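OLD nuclease (Thermus scotoductus, PDB 6P74) degrades linear or supercoiled double-stranded DNA from 5' to 3' as an exodeoxyribonuclease, nicks and linearizes circular DNA, and has a DNA-stimulated ATPase activity. Local coordinates at residues E276-Y281 with I305-H310; Y289-L294 with F314-R319. One frame throughout, in Å; residues are numbered along the deposited sequence.

Overall arrangement
Both contacts lie in the C-terminal part of the ATPase domain and belong to one beta-alpha-beta crossover: strand 272-276, helix 284-299, strand 304-308. Interaction 1 joins the ends of the two neighbouring parallel strands beside the P-loop. It is mostly buried, and three carboxylate oxygens plus a backbone bond do much of the work. Interaction 2 sets the crossover helix against the loop leaving strand 304-308; here an aromatic patch is buried at one end, while Asp316 and Arg319 lie nearer the solvent. The two touch directly: Pro278 packs on the Phe314 ring, and the Tyr307 hydroxyl makes a probable hydrogen bond to Phe314 O.

Interaction 1 (E276-Y281 with I305-H310); sequences EEPEMY and IIYSTH
Glu279 reaches across to two consecutive residues of 305-310 with one carboxylate. Its OE2 accepts from the backbone N of His310 at 2.8 Å, a nearly straight bond (162°) on the syn side, and its OE1 takes the hydroxyl of Thr309, OG1 to OE1 2.9 Å, from above the carboxylate plane. A first torsion of 65° sets CG of Glu279 between its backbone N and carbonyl carbon, and a bend at the next bond turns the carboxylate onto both donors. Thr309 OG1 is also hydrogen-bonded to Ser311 N.

Two residues earlier, Glu277 N, already past the strand, donates to Ser308 O at 2.9 Å in a bent bond, beside the parallel bridge of Glu276 with Ser308. Ser308 OG gives a longer bond, 3.3 Å, to Glu277 OE2, again out of the carboxylate plane. Pro278 supplies the apolar part, with CG over a face of the Tyr307 ring, 4.2 Å from its centroid. Pro278 and Glu279 are the central residues of a type I turn closed by Met280 N to Glu277 O, which presents both side chains to 305-310.

The Glu276 carboxylate is engaged elsewhere: OE2 accepts from His140 N, OE1 bridges to Arg39, and Thr35 of the inferred ATP site lies beside it. Glu276 ending its strand, Glu277 just after it and His310 just past the neighbouring strand are consistent with the Walker B motif and H-loop of ABC-type ATPases.

Interaction 2 (Y289-L294 with F314-R319); sequences YFYRLL and FADVNR
An aromatic cluster between the crossover helix of the ATPase fold and the loop after strand 304-308 is built on Tyr291 and Phe314, an offset edge-to-face pair. The edge of Tyr291 is turned to the face of Phe314, with ring centroids 5.7 Å apart and planes at 70°. Two CH-pi contacts interlock them: Tyr291 CB sits over the Phe314 ring, 4.2 Å from its centroid, and Phe314 CA lies over the Tyr291 ring at 4.1 Å. With CG anti to the helix backbone N (chi1 180°), Tyr291 extends off the helix and runs past Phe314 in the opposite sense. Phe290 CD2, 3.9 Å from Phe314 CZ, and Leu294 CD1 meet the edge of the Phe314 ring.

Farther out, the Tyr291 hydroxyl rests against Asp316 CB and the Arg319 chain. One oxygen of Asp316, OD1, serves its own loop: it receives Asn318 N at 2.8 Å on the anti lone pair, making an Asx turn, and Asn318 ND2 on the syn one.

Contacts between rings and aliphatic C-H groups thus join 289-294 to 314-319, with no hydrogen bond between them; the polar tie comes farther along the same helix 284-299, where its Asp299 forms a salt bridge with Arg319 NH1.

Interaction 1 (E276-Y281 with I305-H310)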
# COMPACT_ATOMS: atom_id res chain seq x y z
N GLU A 276 8.53 9.36 -6.26
CA GLU A 276 8.24 8.07 -6.87
C GLU A 276 7.96 8.32 -8.35
O GLU A 276 6.91 8.89 -8.69
CB GLU A 276 7.05 7.46 -6.15
CG GLU A 276 6.92 5.99 -6.21
CD GLU A 276 5.65 5.55 -5.50
OE1 GLU A 276 5.74 4.63 -4.66
OE2 GLU A 276 4.57 6.13 -5.78
N GLU A 277 8.91 7.97 -9.24
CA GLU A 277 8.75 8.05 -10.70
C GLU A 277 8.51 9.43 -11.31
O GLU A 277 7.53 9.64 -12.03
CB GLU A 277 7.63 7.13 -11.17
CG GLU A 277 8.15 5.82 -11.62
CD GLU A 277 7.88 4.74 -10.62
OE1 GLU A 277 6.68 4.42 -10.45
OE2 GLU A 277 8.86 4.23 -10.03
N PRO A 278 9.40 10.39 -11.07
CA PRO A 278 9.17 11.74 -11.59
C PRO A 278 8.69 11.84 -13.02
O PRO A 278 8.15 12.89 -13.40
CB PRO A 278 10.52 12.43 -11.42
CG PRO A 278 11.54 11.29 -11.39
CD PRO A 278 10.85 10.12 -10.82
N GLU A 279 8.85 10.79 -13.81
CA GLU A 279 8.48 10.86 -15.21
C GLU A 279 6.99 10.75 -15.42
O GLU A 279 6.52 11.13 -16.50
CB GLU A 279 9.17 9.75 -16.02
CG GLU A 279 8.73 8.32 -15.63
CD GLU A 279 9.61 7.71 -14.51
OE1 GLU A 279 10.24 8.49 -13.76
OE2 GLU A 279 9.68 6.45 -14.42
N MET A 280 6.24 10.24 -14.45
CA MET A 280 4.97 9.63 -14.83
C MET A 280 4.00 10.67 -15.37
O MET A 280 3.84 11.76 -14.80
CB MET A 280 4.36 8.83 -13.69
CG MET A 280 3.83 7.51 -14.26
SD MET A 280 3.39 6.14 -13.18
CE MET A 280 3.54 4.74 -14.29
N TYR A 281 3.40 10.32 -16.50
CA TYR A 281 2.40 11.11 -17.23
C TYR A 281 2.97 12.40 -17.79
O TYR A 281 2.21 13.32 -18.07
CB TYR A 281 1.17 11.38 -16.36
CG TYR A 281 0.65 10.13 -15.70
CD1 TYR A 281 0.35 9.00 -16.46
CD2 TYR A 281 0.51 10.05 -14.31
CE1 TYR A 281 -0.11 7.83 -15.85
CE2 TYR A 281 0.06 8.89 -13.70
CZ TYR A 281 -0.24 7.78 -14.48
OH TYR A 281 -0.69 6.63 -13.87
N ILE A 305 17.17 15.77 -4.11
CA ILE A 305 16.12 14.99 -4.78
C ILE A 305 16.50 13.52 -4.74
O ILE A 305 17.57 13.14 -5.24
CB ILE A 305 15.88 15.45 -6.23
CG1 ILE A 305 15.59 16.94 -6.29
CG2 ILE A 305 14.70 14.70 -6.83
CD1 ILE A 305 14.25 17.29 -5.68
N ILE A 306 15.63 12.70 -4.18
CA ILE A 306 15.80 11.26 -4.16
C ILE A 306 14.60 10.67 -4.87
O ILE A 306 13.46 10.97 -4.51
CB ILE A 306 15.90 10.73 -2.72
CG1 ILE A 306 17.11 11.34 -2.00
CG2 ILE A 306 15.92 9.20 -2.69
CD1 ILE A 306 17.14 10.98 -0.52
N TYR A 307 14.85 9.82 -5.87
CA TYR A 307 13.71 9.29 -6.60
C TYR A 307 13.99 7.90 -7.16
O TYR A 307 15.14 7.53 -7.44
CB TYR A 307 13.30 10.24 -7.72
CG TYR A 307 14.38 10.55 -8.72
CD1 TYR A 307 14.64 9.69 -9.78
CD2 TYR A 307 15.12 11.70 -8.62
CE1 TYR A 307 15.61 9.97 -10.70
CE2 TYR A 307 16.09 12.00 -9.54
CZ TYR A 307 16.33 11.13 -10.58
OH TYR A 307 17.31 11.42 -11.51
N SER A 308 12.92 7.12 -7.28
CA SER A 308 12.87 5.95 -8.15
C SER A 308 12.44 6.40 -9.54
O SER A 308 11.73 7.39 -9.71
CB SER A 308 11.92 4.89 -7.58
OG SER A 308 10.58 5.37 -7.48
N THR A 309 12.93 5.68 -10.56
CA THR A 309 12.59 6.02 -11.94
C THR A 309 12.68 4.78 -12.83
O THR A 309 13.44 3.85 -12.56
CB THR A 309 13.51 7.10 -12.51
OG1 THR A 309 12.96 7.60 -13.72
CG2 THR A 309 14.89 6.54 -12.81
N HIS A 310 11.88 4.80 -13.89
CA HIS A 310 11.96 3.84 -14.99
C HIS A 310 12.41 4.49 -16.28
O HIS A 310 12.44 3.82 -17.32
CB HIS A 310 10.61 3.18 -15.22
CG HIS A 310 10.29 2.11 -14.23
ND1 HIS A 310 10.75 0.82 -14.35
CD2 HIS A 310 9.54 2.13 -13.10
CE1 HIS A 310 10.31 0.09 -13.34
NE2 HIS A 310 9.57 0.87 -12.57

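Interaction 2 (Y289-L294 with F314-R319)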
# COMPACT_ATOMS: atom_id res chain seq x y z
N TYR A 289 12.63 18.51 -19.54
CA TYR A 289 12.56 19.80 -18.87
C TYR A 289 12.59 19.61 -17.34
O TYR A 289 13.36 20.28 -16.64
CB TYR A 289 11.30 20.54 -19.34
CG TYR A 289 11.11 21.89 -18.73
CD1 TYR A 289 10.57 22.01 -17.47
CD2 TYR A 289 11.47 23.04 -19.40
CE1 TYR A 289 10.39 23.23 -16.88
CE2 TYR A 289 11.30 24.29 -18.82
CZ TYR A 289 10.76 24.36 -17.55
OH TYR A 289 10.57 25.57 -16.92
N PHE A 290 11.81 18.67 -16.82
CA PHE A 290 11.77 18.43 -15.38
C PHE A 290 13.14 17.98 -14.85
O PHE A 290 13.64 18.51 -13.84
CB PHE A 290 10.67 17.39 -15.09
CG PHE A 290 10.23 17.33 -13.65
CD1 PHE A 290 10.48 18.39 -12.77
CD2 PHE A 290 9.56 16.21 -13.17
CE1 PHE A 290 10.07 18.31 -11.45
CE2 PHE A 290 9.14 16.14 -11.85
CZ PHE A 290 9.40 17.18 -10.99
N TYR A 291 13.76 17.00 -15.51
CA TYR A 291 15.07 16.52 -15.08
C TYR A 291 16.09 17.65 -15.03
O TYR A 291 16.83 17.79 -14.06
CB TYR A 291 15.55 15.40 -16.00
CG TYR A 291 16.91 14.82 -15.62
CD1 TYR A 291 17.11 14.21 -14.39
CD2 TYR A 291 17.98 14.87 -16.51
CE1 TYR A 291 18.36 13.68 -14.05
CE2 TYR A 291 19.22 14.33 -16.17
CZ TYR A 291 19.40 13.74 -14.94
OH TYR A 291 20.63 13.20 -14.61
N ARG A 292 16.16 18.46 -16.09
CA ARG A 292 17.09 19.59 -16.09
C ARG A 292 16.82 20.52 -14.92
O ARG A 292 17.74 21.06 -14.31
CB ARG A 292 16.99 20.35 -17.41
CG ARG A 292 18.15 21.29 -17.65
CD ARG A 292 17.69 22.64 -18.14
NE ARG A 292 16.85 23.31 -17.15
CZ ARG A 292 17.31 24.16 -16.23
NH1 ARG A 292 18.62 24.43 -16.17
NH2 ARG A 292 16.46 24.72 -15.37
N LEU A 293 15.54 20.71 -14.60
CA LEU A 293 15.16 21.58 -13.49
C LEU A 293 15.59 20.98 -12.16
O LEU A 293 16.13 21.69 -11.30
CB LEU A 293 13.65 21.80 -13.54
CG LEU A 293 12.93 22.74 -12.61
CD1 LEU A 293 11.51 22.82 -13.09
CD2 LEU A 293 12.96 22.19 -11.22
N LEU A 294 15.37 19.68 -11.98
CA LEU A 294 15.77 19.04 -10.73
C LEU A 294 17.29 19.06 -10.58
O LEU A 294 17.80 19.31 -9.48
CB LEU A 294 15.23 17.61 -10.69
CG LEU A 294 13.70 17.57 -10.56
CD1 LEU A 294 13.15 16.18 -10.80
CD2 LEU A 294 13.25 18.09 -9.19
N PHE A 314 15.70 10.42 -16.67
CA PHE A 314 16.05 10.73 -15.29
C PHE A 314 17.22 9.91 -14.75
O PHE A 314 17.67 10.14 -13.62
CB PHE A 314 14.83 10.53 -14.38
CG PHE A 314 13.75 11.56 -14.58
CD1 PHE A 314 12.78 11.39 -15.56
CD2 PHE A 314 13.71 12.69 -13.78
CE1 PHE A 314 11.80 12.35 -15.75
CE2 PHE A 314 12.72 13.65 -13.95
CZ PHE A 314 11.76 13.48 -14.94
N ALA A 315 17.73 8.95 -15.51
CA ALA A 315 18.83 8.12 -15.03
C ALA A 315 19.96 8.30 -16.03
O ALA A 315 20.07 7.54 -17.00
CB ALA A 315 18.41 6.69 -14.85
N ASP A 316 20.79 9.32 -15.80
CA ASP A 316 21.82 9.76 -16.74
C ASP A 316 23.13 9.06 -16.44
O ASP A 316 23.66 9.17 -15.33
CB ASP A 316 22.00 11.27 -16.63
CG ASP A 316 22.62 11.87 -17.86
OD1 ASP A 316 23.73 11.42 -18.27
OD2 ASP A 316 21.98 12.78 -18.43
N VAL A 317 23.68 8.35 -17.44
CA VAL A 317 24.94 7.66 -17.21
C VAL A 317 26.08 8.65 -16.95
O VAL A 317 27.05 8.33 -16.26
CB VAL A 317 25.29 6.71 -18.37
CG1 VAL A 317 25.47 7.50 -19.58
CG2 VAL A 317 26.58 6.00 -18.11
N ASN A 318 25.99 9.87 -17.49
CA ASN A 318 27.06 10.83 -17.25
C ASN A 318 27.04 11.33 -15.82
O ASN A 318 28.04 11.88 -15.35
CB ASN A 318 26.96 11.99 -18.24
CG ASN A 318 26.87 11.51 -19.68
OD1 ASN A 318 27.90 11.25 -20.34
ND2 ASN A 318 25.64 11.36 -20.18
N ARG A 319 25.94 11.14 -15.12
CA ARG A 319 25.87 11.50 -13.71
C ARG A 319 25.84 10.08 -13.14
O ARG A 319 24.78 9.44 -13.06
CB ARG A 319 24.59 12.29 -13.48
CG ARG A 319 24.60 13.22 -12.30
CD ARG A 319 23.33 14.06 -12.30
NE ARG A 319 23.44 15.30 -13.07
CZ ARG A 319 23.65 16.49 -12.52
NH1 ARG A 319 23.75 16.61 -11.19
NH2 ARG A 319 23.74 17.58 -13.28